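Local coordinates for protein AxyAgu115A (Amphibacillus xylanus NBRC 15112, PDB 6NPS) that probably hydrolyses the alpha-linked glucuronic acid side groups of glucuronoxylan, as a family GH115 alpha-glucuronidase, at residues 518-522 against 523-527; 581-584 against 585-589. The protein carries 3 engineered substitutions. One frame throughout, in Å; residues are numbered along the deposited sequence.

Interaction 1 (518-522 against 523-527); sequences HNRRP and EAMNV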
loop_
_atom_site.group_PDB
_atom_site.type_symbol
_atom_site.label_atom_id
_atom_site.label_comp_id
_atom_site.label_asym_id
_atom_site.label_seq_id
_atom_site.Cartn_x
_atom_site.Cartn_y
_atom_site.Cartn_z
ATOM N N HIS A 518 26.450 3.149 3.758
ATOM C CA HIS A 518 26.485 4.388 3.092
ATOM C C HIS A 518 25.511 4.471 1.961
ATOM O O HIS A 518 25.149 5.496 1.588
ATOM C CB HIS A 518 27.910 4.843 2.816
ATOM C CG HIS A 518 28.285 4.850 1.389
ATOM N ND1 HIS A 518 28.302 3.717 0.633
ATOM C CD2 HIS A 518 28.685 5.853 0.582
ATOM C CE1 HIS A 518 28.677 4.024 -0.587
ATOM N NE2 HIS A 518 28.915 5.313 -0.641
ATOM N N ASN A 519 25.104 3.362 1.422
ATOM C CA ASN A 519 24.121 3.355 0.337
ATOM C C ASN A 519 22.711 3.692 0.834
ATOM O O ASN A 519 21.899 4.230 0.061
ATOM C CB ASN A 519 24.108 1.990 -0.368
ATOM C CG ASN A 519 25.242 1.861 -1.349
ATOM O OD1 ASN A 519 25.924 2.855 -1.616
ATOM N ND2 ASN A 519 25.445 0.650 -1.923
ATOM N N ARG A 520 22.389 3.358 2.088
ATOM C CA ARG A 520 21.114 3.787 2.700
ATOM C C ARG A 520 21.348 3.758 4.197
ATOM O O ARG A 520 21.441 2.665 4.771
ATOM C CB ARG A 520 19.982 2.848 2.318
ATOM C CG ARG A 520 18.593 3.292 2.791
ATOM C CD ARG A 520 18.260 4.588 2.046
ATOM N NE ARG A 520 16.887 4.931 2.192
ATOM C CZ ARG A 520 16.147 5.550 1.290
ATOM N NH1 ARG A 520 16.642 5.892 0.106
ATOM N NH2 ARG A 520 14.890 5.806 1.591
ATOM N N ARG A 521 21.453 4.942 4.837
ATOM C CA ARG A 521 21.844 4.971 6.235
ATOM C C ARG A 521 20.753 4.319 7.103
ATOM O O ARG A 521 19.583 4.243 6.705
ATOM C CB ARG A 521 22.108 6.421 6.647
ATOM C CG ARG A 521 23.305 7.051 5.900
ATOM C CD ARG A 521 23.677 8.344 6.620
ATOM N NE ARG A 521 24.432 9.309 5.822
ATOM C CZ ARG A 521 25.759 9.441 5.860
ATOM N NH1 ARG A 521 26.494 8.631 6.632
ATOM N NH2 ARG A 521 26.354 10.380 5.135
ATOM N N PRO A 522 21.128 3.786 8.266
ATOM C CA PRO A 522 20.223 2.888 9.021
ATOM C C PRO A 522 18.815 3.411 9.285
ATOM O O PRO A 522 17.843 2.694 9.021
ATOM C CB PRO A 522 20.986 2.709 10.342
ATOM C CG PRO A 522 22.396 2.830 9.977
ATOM C CD PRO A 522 22.508 3.739 8.794
ATOM N N GLU A 523 18.684 4.612 9.863
ATOM C CA GLU A 523 17.373 5.136 10.223
ATOM C C GLU A 523 16.498 5.330 8.992
ATOM O O GLU A 523 15.264 5.272 9.082
ATOM C CB GLU A 523 17.537 6.478 10.979
ATOM C CG GLU A 523 18.231 6.360 12.335
ATOM C CD GLU A 523 19.779 6.562 12.287
ATOM O OE1 GLU A 523 20.420 6.243 11.219
ATOM O OE2 GLU A 523 20.338 7.032 13.342
ATOM N N ALA A 524 17.116 5.586 7.844
ATOM C CA ALA A 524 16.401 5.785 6.594
ATOM C C ALA A 524 16.128 4.477 5.842
ATOM O O ALA A 524 15.500 4.511 4.793
ATOM C CB ALA A 524 17.213 6.714 5.669
ATOM N N MET A 525 16.708 3.370 6.267
ATOM C CA MET A 525 16.449 2.102 5.584
ATOM C C MET A 525 15.030 1.645 5.916
ATOM O O MET A 525 14.500 1.916 7.000
ATOM C CB MET A 525 17.505 1.079 6.002
ATOM C CG MET A 525 17.541 -0.265 5.204
ATOM S SD MET A 525 17.332 -0.197 3.405
ATOM C CE MET A 525 17.213 -1.949 3.076
ATOM N N ASN A 526 14.347 1.067 4.930
ATOM C CA ASN A 526 12.958 0.727 5.138
ATOM C C ASN A 526 12.534 -0.255 4.060
ATOM O O ASN A 526 13.336 -0.696 3.241
ATOM C CB ASN A 526 12.053 1.962 5.100
ATOM C CG ASN A 526 10.844 1.817 6.020
ATOM O OD1 ASN A 526 9.989 0.934 5.823
ATOM N ND2 ASN A 526 10.793 2.644 7.074
ATOM N N VAL A 527 11.254 -0.590 4.070
ATOM C CA VAL A 527 10.770 -1.563 3.109
ATOM C C VAL A 527 10.625 -0.910 1.738
ATOM O O VAL A 527 10.286 0.274 1.623
ATOM C CB VAL A 527 9.444 -2.150 3.628
ATOM C CG1 VAL A 527 8.359 -1.108 3.553
ATOM C CG2 VAL A 527 9.092 -3.369 2.831
HETATM O O HOH W 1 12.984 5.792 4.273
HETATM O O HOH W 2 15.454 1.689 9.660
#
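A type I beta turn, Pro522 to Met525, carries the chain out of helix 500-519 into the loop leading to helix 537-558, and a side-chain bond from Arg520 to Ala524 closes over it. The Arg520 side chain reaches forward over the turn, and its NE gives a nearly straight hydrogen bond to Ala524 O at 3.0 Å. The acceptor lies in the guanidinium plane, although NE itself stands above the carbonyl plane and misses the lone-pair direction. Water 1 spans the same two groups, donating a hydrogen bond to Ala524 O and accepting one from Arg520 NH2, so this carbonyl is gripped twice. NH1 bonds to Tyr957 OH, a second anchor that helps fix the rotation of the guanidinium group.

Within the turn the backbone bonds are i to i+3: Met525 N donates to Pro522 O at 3.1 Å, and Ala524 N makes a weak bond to Arg521 O. Water 2 links Pro522 O to Met525 O, donating a hydrogen bond to each. Glu523 bends at chi2 (92°), which brings OE1 back to 3.7 Å from Pro522 CB, while OE2 accepts from Glu421 N. Arg521 turns its end away from the loop to Ser425 OG and makes a cation-pi contact with Tyr420.

Ala524 CB lies 3.9 Å from Arg520 NE. With Arg520 CG swung opposite its own N (chi1 -174°), the aliphatic part of the side chain crosses Met525, bringing CG to 3.8 Å from Met525 SD.

Interaction 2 (581-584 against 585-589); sequences LQKM and WLLNG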
loop_
_atom_site.group_PDB
_atom_site.type_symbol
_atom_site.label_atom_id
_atom_site.label_comp_id
_atom_site.label_asym_id
_atom_site.label_seq_id
_atom_site.Cartn_x
_atom_site.Cartn_y
_atom_site.Cartn_z
ATOM N N LEU A 581 20.216 -4.931 10.428
ATOM C CA LEU A 581 19.110 -4.010 10.165
ATOM C C LEU A 581 18.770 -3.955 8.674
ATOM O O LEU A 581 17.584 -3.910 8.307
ATOM C CB LEU A 581 19.498 -2.610 10.641
ATOM C CG LEU A 581 18.397 -1.558 10.446
ATOM C CD1 LEU A 581 18.574 -0.567 11.584
ATOM C CD2 LEU A 581 18.579 -0.816 9.117
ATOM N N GLN A 582 19.791 -3.892 7.801
ATOM C CA GLN A 582 19.540 -3.934 6.357
ATOM C C GLN A 582 18.799 -5.225 5.987
ATOM O O GLN A 582 17.786 -5.199 5.282
ATOM C CB GLN A 582 20.846 -3.848 5.576
ATOM C CG GLN A 582 21.674 -2.604 5.822
ATOM C CD GLN A 582 21.260 -1.460 4.928
ATOM O OE1 GLN A 582 20.771 -1.680 3.819
ATOM N NE2 GLN A 582 21.439 -0.229 5.406
ATOM N N LYS A 583 19.282 -6.359 6.497
ATOM C CA LYS A 583 18.680 -7.654 6.186
ATOM C C LYS A 583 17.220 -7.701 6.597
ATOM O O LYS A 583 16.367 -8.218 5.861
ATOM C CB LYS A 583 19.469 -8.739 6.893
ATOM C CG LYS A 583 18.890 -10.154 6.811
ATOM C CD LYS A 583 19.850 -11.086 7.578
ATOM C CE LYS A 583 19.348 -12.532 7.680
ATOM N NZ LYS A 583 20.222 -13.202 8.726
ATOM N N MET A 584 16.924 -7.196 7.790
ATOM C CA MET A 584 15.561 -7.182 8.296
ATOM C C MET A 584 14.624 -6.519 7.308
ATOM O O MET A 584 13.546 -7.040 7.015
ATOM C CB MET A 584 15.501 -6.440 9.631
ATOM C CG MET A 584 14.075 -6.344 10.191
ATOM S SD MET A 584 14.100 -5.418 11.773
ATOM C CE MET A 584 14.364 -3.759 11.177
ATOM N N TRP A 585 15.012 -5.346 6.814
ATOM C CA TRP A 585 14.150 -4.603 5.901
ATOM C C TRP A 585 14.064 -5.250 4.525
ATOM O O TRP A 585 13.025 -5.168 3.870
ATOM C CB TRP A 585 14.654 -3.173 5.770
ATOM C CG TRP A 585 14.324 -2.327 6.991
ATOM C CD1 TRP A 585 15.213 -1.741 7.844
ATOM C CD2 TRP A 585 13.019 -1.962 7.441
ATOM N NE1 TRP A 585 14.537 -1.023 8.805
ATOM C CE2 TRP A 585 13.188 -1.146 8.586
ATOM C CE3 TRP A 585 11.713 -2.248 6.980
ATOM C CZ2 TRP A 585 12.108 -0.599 9.293
ATOM C CZ3 TRP A 585 10.638 -1.714 7.681
ATOM C CH2 TRP A 585 10.842 -0.884 8.827
ATOM N N LEU A 586 15.178 -5.787 4.026
ATOM C CA LEU A 586 15.177 -6.476 2.748
ATOM C C LEU A 586 14.279 -7.712 2.795
ATOM O O LEU A 586 13.508 -7.948 1.861
ATOM C CB LEU A 586 16.604 -6.858 2.362
ATOM C CG LEU A 586 17.510 -5.665 2.054
ATOM C CD1 LEU A 586 18.938 -6.174 1.964
ATOM C CD2 LEU A 586 17.111 -5.023 0.790
ATOM N N LEU A 587 14.362 -8.501 3.875
ATOM C CA LEU A 587 13.424 -9.620 4.064
ATOM C C LEU A 587 11.984 -9.148 4.183
ATOM O O LEU A 587 11.053 -9.839 3.738
ATOM C CB LEU A 587 13.819 -10.437 5.315
ATOM C CG LEU A 587 15.130 -11.202 5.202
ATOM C CD1 LEU A 587 15.507 -11.697 6.563
ATOM C CD2 LEU A 587 15.018 -12.468 4.200
ATOM N N ASN A 588 11.755 -8.015 4.864
ATOM C CA ASN A 588 10.405 -7.478 4.960
ATOM C C ASN A 588 9.861 -7.133 3.571
ATOM O O ASN A 588 8.662 -7.322 3.296
ATOM C CB ASN A 588 10.417 -6.238 5.898
ATOM C CG ASN A 588 9.030 -5.673 6.192
ATOM O OD1 ASN A 588 8.905 -4.473 6.471
ATOM N ND2 ASN A 588 7.999 -6.519 6.192
ATOM N N GLY A 589 10.715 -6.596 2.701
ATOM C CA GLY A 589 10.300 -6.363 1.323
ATOM C C GLY A 589 9.901 -7.646 0.596
ATOM O O GLY A 589 8.884 -7.680 -0.090
#
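Helix 564-596 carries this contact, between the neighbouring residues Met584 and Trp585, whose side chains run alongside each other, and between side chains one turn apart. Met584 CE sits over one face of the indole, 3.9 Å from the centroid of the five-membered ring and displaced toward its rim, a CH-pi contact. The methionine chain runs extended as far as SD and then bends at chi3 (74°), which folds the methyl down onto the ring. SD stays farther above the same ring, so the pair is also a Met-aromatic contact. Leu581 comes in at the indole edge, in the ring plane, with CD2 3.7 Å from Trp585 CD1.

The backbone beneath is ordinary alpha-helix: Leu587 N bonds to Lys583 O at 2.8 Å and Leu586 N to Gln582 O at 3.0 Å, whereas the bond from Trp585 N to Leu581 O is weak. An alanine in place of Trp585 is likely to open a gap beside Leu581 and leave the Met584 methyl without its aromatic face.

Lys583 and Leu587 lie alongside each other, the lysine fully extended and its CG 3.7 Å from Leu587 CD1. Helix 601-629 packs against Met584 and Leu587 through Val609, and helix 537-558 meets Leu586 through Leu541. Asn588 sends its ND2 to Val654 O.

In the fold
Interaction 1 comes first along the chain, and its loop then lies against the helix of interaction 2, their centres about 10 Å apart. The polar tie is a probable hydrogen bond from Gln582 NE2 to Arg520 O at 3.0 Å, joining the exit of helix 500-519 to helix 564-596. Farther along, residues 525-527 run past the indole of Trp585: Asn526 OD1 packs 3.3 Å from Trp585 CZ3, and Val527 N lies 3.4 Å from Trp585 CE3. The ring therefore has Leu581 and Met584 as neighbours on its own helix and residues 525-527 beside it. Interaction 1 is thus a hydrogen-bonded turn laid against the intrahelical packing of interaction 2.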